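Local coordinates for cellobiose 2-epimerase (Caldibacillus thermoamylovorans, PDB 5ZHB), which catalyses the epimerization at C2 of the reducing-end glucose of cellobiose, yielding 4-O-beta-D-glucosyl-D-mannose, at residues A[42-54]-A[91-103]. Residues are numbered along the deposited sequence; the frame is centred on the assembly and turned at random.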
loop_
_atom_site.group_PDB
_atom_site.type_symbol
_atom_site.label_atom_id
_atom_site.label_comp_id
_atom_site.label_asym_id
_atom_site.label_seq_id
_atom_site.Cartn_x
_atom_site.Cartn_y
_atom_site.Cartn_z
ATOM N N HIS A 42 -21.408 9.294 1.181
ATOM C CA HIS A 42 -21.367 10.572 1.890
ATOM C C HIS A 42 -20.554 11.575 1.077
ATOM O O HIS A 42 -19.316 11.610 1.158
ATOM C CB HIS A 42 -20.783 10.405 3.293
ATOM C CG HIS A 42 -21.545 9.470 4.145
ATOM N ND1 HIS A 42 -22.321 9.908 5.190
ATOM C CD2 HIS A 42 -21.718 8.141 4.084
ATOM C CE1 HIS A 42 -22.926 8.866 5.754
ATOM N NE2 HIS A 42 -22.560 7.777 5.107
ATOM N N LYS A 43 -21.251 12.397 0.278
ATOM C CA LYS A 43 -20.592 13.271 -0.682
ATOM C C LYS A 43 -19.829 14.406 -0.011
ATOM O O LYS A 43 -18.921 14.990 -0.633
ATOM C CB LYS A 43 -21.553 13.813 -1.746
ATOM C CG LYS A 43 -22.134 12.740 -2.643
ATOM C CD LYS A 43 -23.113 13.278 -3.675
ATOM C CE LYS A 43 -23.689 12.181 -4.524
ATOM N NZ LYS A 43 -24.700 12.761 -5.409
ATOM N N ASP A 44 -20.183 14.681 1.246
ATOM C CA ASP A 44 -19.570 15.743 2.026
ATOM C C ASP A 44 -18.516 15.190 3.000
ATOM O O ASP A 44 -18.046 15.914 3.865
ATOM C CB ASP A 44 -20.629 16.515 2.806
ATOM C CG ASP A 44 -21.430 15.685 3.807
ATOM O OD1 ASP A 44 -21.389 14.435 3.724
ATOM O OD2 ASP A 44 -22.077 16.275 4.686
ATOM N N ALA A 45 -18.128 13.909 2.882
ATOM C CA ALA A 45 -17.130 13.361 3.794
ATOM C C ALA A 45 -15.752 13.952 3.497
ATOM O O ALA A 45 -15.462 14.412 2.389
ATOM C CB ALA A 45 -17.116 11.853 3.682
ATOM N N GLY A 46 -14.865 13.886 4.496
ATOM C CA GLY A 46 -13.459 14.213 4.310
ATOM C C GLY A 46 -12.786 13.349 3.244
ATOM O O GLY A 46 -13.206 12.208 3.024
ATOM N N LYS A 47 -11.784 13.931 2.554
ATOM C CA LYS A 47 -11.030 13.261 1.498
ATOM C C LYS A 47 -9.574 13.069 1.941
ATOM O O LYS A 47 -8.867 14.043 2.226
ATOM C CB LYS A 47 -11.133 14.036 0.173
ATOM C CG LYS A 47 -12.547 14.118 -0.380
ATOM C CD LYS A 47 -12.708 15.035 -1.595
ATOM C CE LYS A 47 -14.126 14.987 -2.088
ATOM N NZ LYS A 47 -14.368 15.987 -3.130
ATOM N N GLY A 48 -9.135 11.800 2.064
ATOM C CA GLY A 48 -7.786 11.531 2.571
ATOM C C GLY A 48 -6.721 11.884 1.547
ATOM O O GLY A 48 -6.924 11.705 0.356
ATOM N N GLY A 49 -5.559 12.338 2.039
ATOM C CA GLY A 49 -4.412 12.604 1.206
ATOM C C GLY A 49 -3.871 11.297 0.630
ATOM O O GLY A 49 -3.670 11.185 -0.580
ATOM N N ILE A 50 -3.705 10.305 1.509
ATOM C CA ILE A 50 -3.277 8.988 1.055
ATOM C C ILE A 50 -4.321 8.344 0.134
ATOM O O ILE A 50 -3.945 7.772 -0.893
ATOM C CB ILE A 50 -2.854 8.084 2.226
ATOM C CG1 ILE A 50 -1.574 8.654 2.858
ATOM C CG2 ILE A 50 -2.626 6.651 1.716
ATOM C CD1 ILE A 50 -1.108 7.960 4.116
ATOM N N ALA A 51 -5.601 8.386 0.506
ATOM C CA ALA A 51 -6.642 7.849 -0.369
ATOM C C ALA A 51 -6.513 8.450 -1.774
ATOM O O ALA A 51 -6.648 7.740 -2.776
ATOM C CB ALA A 51 -8.008 8.062 0.238
ATOM N N THR A 52 -6.236 9.754 -1.865
ATOM C CA THR A 52 -6.183 10.424 -3.164
ATOM C C THR A 52 -4.978 9.930 -3.970
ATOM O O THR A 52 -5.085 9.708 -5.182
ATOM C CB THR A 52 -6.164 11.956 -2.991
ATOM O OG1 THR A 52 -7.326 12.433 -2.319
ATOM C CG2 THR A 52 -6.112 12.668 -4.323
ATOM N N CYS A 53 -3.811 9.822 -3.320
ATOM C CA CYS A 53 -2.663 9.190 -3.937
ATOM C C CYS A 53 -3.017 7.798 -4.456
ATOM O O CYS A 53 -2.628 7.436 -5.560
ATOM C CB CYS A 53 -1.495 9.029 -2.976
ATOM S SG CYS A 53 -0.846 10.595 -2.350
ATOM N N ARG A 54 -3.713 7.001 -3.639
ATOM C CA ARG A 54 -3.946 5.620 -4.017
ATOM C C ARG A 54 -4.879 5.552 -5.225
ATOM O O ARG A 54 -4.683 4.715 -6.108
ATOM C CB ARG A 54 -4.470 4.831 -2.815
ATOM C CG ARG A 54 -3.335 4.547 -1.832
ATOM C CD ARG A 54 -3.948 3.946 -0.581
ATOM N NE ARG A 54 -2.845 3.547 0.301
ATOM C CZ ARG A 54 -3.076 2.915 1.437
ATOM N NH1 ARG A 54 -4.323 2.701 1.847
ATOM N NH2 ARG A 54 -2.056 2.474 2.141
ATOM N N TYR A 91 3.428 25.495 2.751
ATOM C CA TYR A 91 4.482 24.859 3.530
ATOM C C TYR A 91 4.992 23.584 2.843
ATOM O O TYR A 91 5.919 22.973 3.369
ATOM C CB TYR A 91 4.027 24.633 4.972
ATOM C CG TYR A 91 3.815 25.949 5.717
ATOM C CD1 TYR A 91 4.895 26.794 5.952
ATOM C CD2 TYR A 91 2.544 26.395 6.085
ATOM C CE1 TYR A 91 4.725 28.016 6.581
ATOM C CE2 TYR A 91 2.360 27.621 6.714
ATOM C CZ TYR A 91 3.458 28.420 6.976
ATOM O OH TYR A 91 3.354 29.634 7.575
ATOM N N LYS A 92 4.385 23.186 1.710
ATOM C CA LYS A 92 4.830 22.044 0.901
ATOM C C LYS A 92 4.436 20.690 1.528
ATOM O O LYS A 92 4.275 20.542 2.739
ATOM C CB LYS A 92 6.336 22.072 0.606
ATOM C CG LYS A 92 6.891 23.405 0.062
ATOM C CD LYS A 92 6.115 23.974 -1.121
ATOM C CE LYS A 92 6.610 25.336 -1.568
ATOM N NZ LYS A 92 5.678 25.863 -2.572
ATOM N N GLY A 93 4.298 19.694 0.651
ATOM C CA GLY A 93 3.969 18.325 1.028
ATOM C C GLY A 93 2.459 18.135 1.108
ATOM O O GLY A 93 1.703 19.095 0.973
ATOM N N LEU A 94 2.034 16.877 1.308
ATOM C CA LEU A 94 0.632 16.497 1.217
ATOM C C LEU A 94 0.011 16.550 2.595
ATOM O O LEU A 94 0.582 16.025 3.535
ATOM C CB LEU A 94 0.471 15.090 0.645
ATOM C CG LEU A 94 1.175 14.788 -0.679
ATOM C CD1 LEU A 94 0.861 13.354 -1.099
ATOM C CD2 LEU A 94 0.760 15.764 -1.763
ATOM N N TYR A 95 -1.145 17.222 2.690
ATOM C CA TYR A 95 -2.003 17.160 3.858
ATOM C C TYR A 95 -2.441 15.725 4.147
ATOM O O TYR A 95 -2.638 14.940 3.225
ATOM C CB TYR A 95 -3.223 18.040 3.543
ATOM C CG TYR A 95 -2.940 19.532 3.534
ATOM C CD1 TYR A 95 -2.196 20.143 4.543
ATOM C CD2 TYR A 95 -3.442 20.340 2.518
ATOM C CE1 TYR A 95 -1.971 21.518 4.547
ATOM C CE2 TYR A 95 -3.228 21.709 2.510
ATOM C CZ TYR A 95 -2.525 22.304 3.541
ATOM O OH TYR A 95 -2.277 23.643 3.490
ATOM N N TRP A 96 -2.716 15.442 5.422
ATOM C CA TRP A 96 -3.272 14.164 5.831
ATOM C C TRP A 96 -4.739 13.999 5.424
ATOM O O TRP A 96 -5.155 12.918 4.969
ATOM C CB TRP A 96 -3.121 14.032 7.342
ATOM C CG TRP A 96 -3.415 12.670 7.905
ATOM C CD1 TRP A 96 -4.454 12.311 8.713
ATOM C CD2 TRP A 96 -2.587 11.490 7.759
ATOM N NE1 TRP A 96 -4.330 10.992 9.071
ATOM C CE2 TRP A 96 -3.197 10.466 8.504
ATOM C CE3 TRP A 96 -1.411 11.204 7.060
ATOM C CZ2 TRP A 96 -2.661 9.184 8.585
ATOM C CZ3 TRP A 96 -0.898 9.926 7.116
ATOM C CH2 TRP A 96 -1.503 8.935 7.889
ATOM N N MET A 97 -5.527 15.064 5.615
ATOM C CA MET A 97 -6.920 15.081 5.192
ATOM C C MET A 97 -7.278 16.471 4.667
ATOM O O MET A 97 -6.732 17.483 5.116
ATOM C CB MET A 97 -7.896 14.786 6.341
ATOM C CG MET A 97 -7.863 13.374 6.928
ATOM S SD MET A 97 -8.680 12.090 5.948
ATOM C CE MET A 97 -10.305 12.799 5.649
ATOM N N VAL A 98 -8.227 16.491 3.728
ATOM C CA VAL A 98 -8.944 17.695 3.341
ATOM C C VAL A 98 -10.442 17.423 3.448
ATOM O O VAL A 98 -10.871 16.284 3.515
ATOM C CB VAL A 98 -8.531 18.198 1.944
ATOM C CG1 VAL A 98 -7.062 18.617 1.903
ATOM C CG2 VAL A 98 -8.836 17.178 0.850
ATOM N N ASP A 99 -11.252 18.494 3.490
ATOM C CA ASP A 99 -12.695 18.362 3.550
ATOM C C ASP A 99 -13.171 18.115 2.130
ATOM O O ASP A 99 -12.378 18.122 1.202
ATOM C CB ASP A 99 -13.337 19.564 4.241
ATOM C CG ASP A 99 -13.234 20.885 3.487
ATOM O OD1 ASP A 99 -12.863 20.868 2.304
ATOM O OD2 ASP A 99 -13.487 21.935 4.112
ATOM N N TYR A 100 -14.484 18.005 1.945
ATOM C CA TYR A 100 -15.011 17.607 0.652
ATOM C C TYR A 100 -14.779 18.673 -0.420
ATOM O O TYR A 100 -14.865 18.340 -1.603
ATOM C CB TYR A 100 -16.474 17.208 0.816
ATOM C CG TYR A 100 -17.482 18.349 0.924
ATOM C CD1 TYR A 100 -17.627 19.052 2.110
ATOM C CD2 TYR A 100 -18.339 18.649 -0.128
ATOM C CE1 TYR A 100 -18.556 20.065 2.238
ATOM C CE2 TYR A 100 -19.279 19.671 -0.017
ATOM C CZ TYR A 100 -19.387 20.371 1.176
ATOM O OH TYR A 100 -20.285 21.379 1.367
ATOM N N LYS A 101 -14.496 19.928 -0.022
ATOM C CA LYS A 101 -14.170 20.961 -0.999
ATOM C C LYS A 101 -12.661 21.160 -1.153
ATOM O O LYS A 101 -12.228 22.035 -1.883
ATOM C CB LYS A 101 -14.851 22.265 -0.570
ATOM C CG LYS A 101 -16.366 22.204 -0.572
ATOM C CD LYS A 101 -17.015 23.572 -0.420
ATOM C CE LYS A 101 -18.324 23.506 0.298
ATOM N NZ LYS A 101 -18.807 24.841 0.677
ATOM N N GLY A 102 -11.844 20.372 -0.448
ATOM C CA GLY A 102 -10.412 20.433 -0.642
ATOM C C GLY A 102 -9.740 21.419 0.306
ATOM O O GLY A 102 -8.542 21.638 0.212
ATOM N N ASN A 103 -10.495 21.966 1.260
ATOM C CA ASN A 103 -9.868 22.756 2.301
ATOM C C ASN A 103 -9.184 21.829 3.301
ATOM O O ASN A 103 -9.771 20.819 3.687
ATOM C CB ASN A 103 -10.835 23.604 3.113
ATOM C CG ASN A 103 -11.709 24.464 2.242
ATOM O OD1 ASN A 103 -11.194 25.307 1.523
ATOM N ND2 ASN A 103 -13.017 24.273 2.293
#
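A two-stranded antiparallel sheet joins 47-48 to 97-98 and runs straight into helix 49-66, probably among the loops at one end of the (alpha/alpha)6 barrel expected for this epimerase family. K47 and V98 form its hydrogen-bonded pair: K47 N gives to V98 O at 2.7 Å, and V98 N returns a nearly straight bond to K47 O. Two residues on, G49 N reaches W96 O at 3.0 Å from well above the carbonyl plane, which fastens the first turn of the helix to the other segment. G48 is the N-cap; its carbonyl oxygen takes T52 N and T52 OG1 from opposite faces. In one of its two modelled conformers the M97 chain, bent at chi2 and chi3 (-77° and -52°), folds back over the glycine backbone, SD 3.5 Å from G48 CA, a contact that is therefore less certain. On the other face of the sheet K47 stretches out alongside Y100 until NZ meets Y100 O at 2.8 Å; the same ammonium bonds to G29 O and makes a salt bridge with D25, and so is gripped three times. Y100 turns its ring to the 42-45 turn, where D44 CA sits over one face in a CH-pi contact, 3.9 Å from the centroid; K101 CG lies over the opposite face. Beyond the sheet, I50 CD1 touches W96 CZ3 at 3.6 Å, and C53 SG meets L94 CD1. Helix 69-86 packs F81 against both K47 and V98, helix 111-128 receives I50 and C53, and W96 and M97 form a classic bulge opposite D106 of strand 106-110.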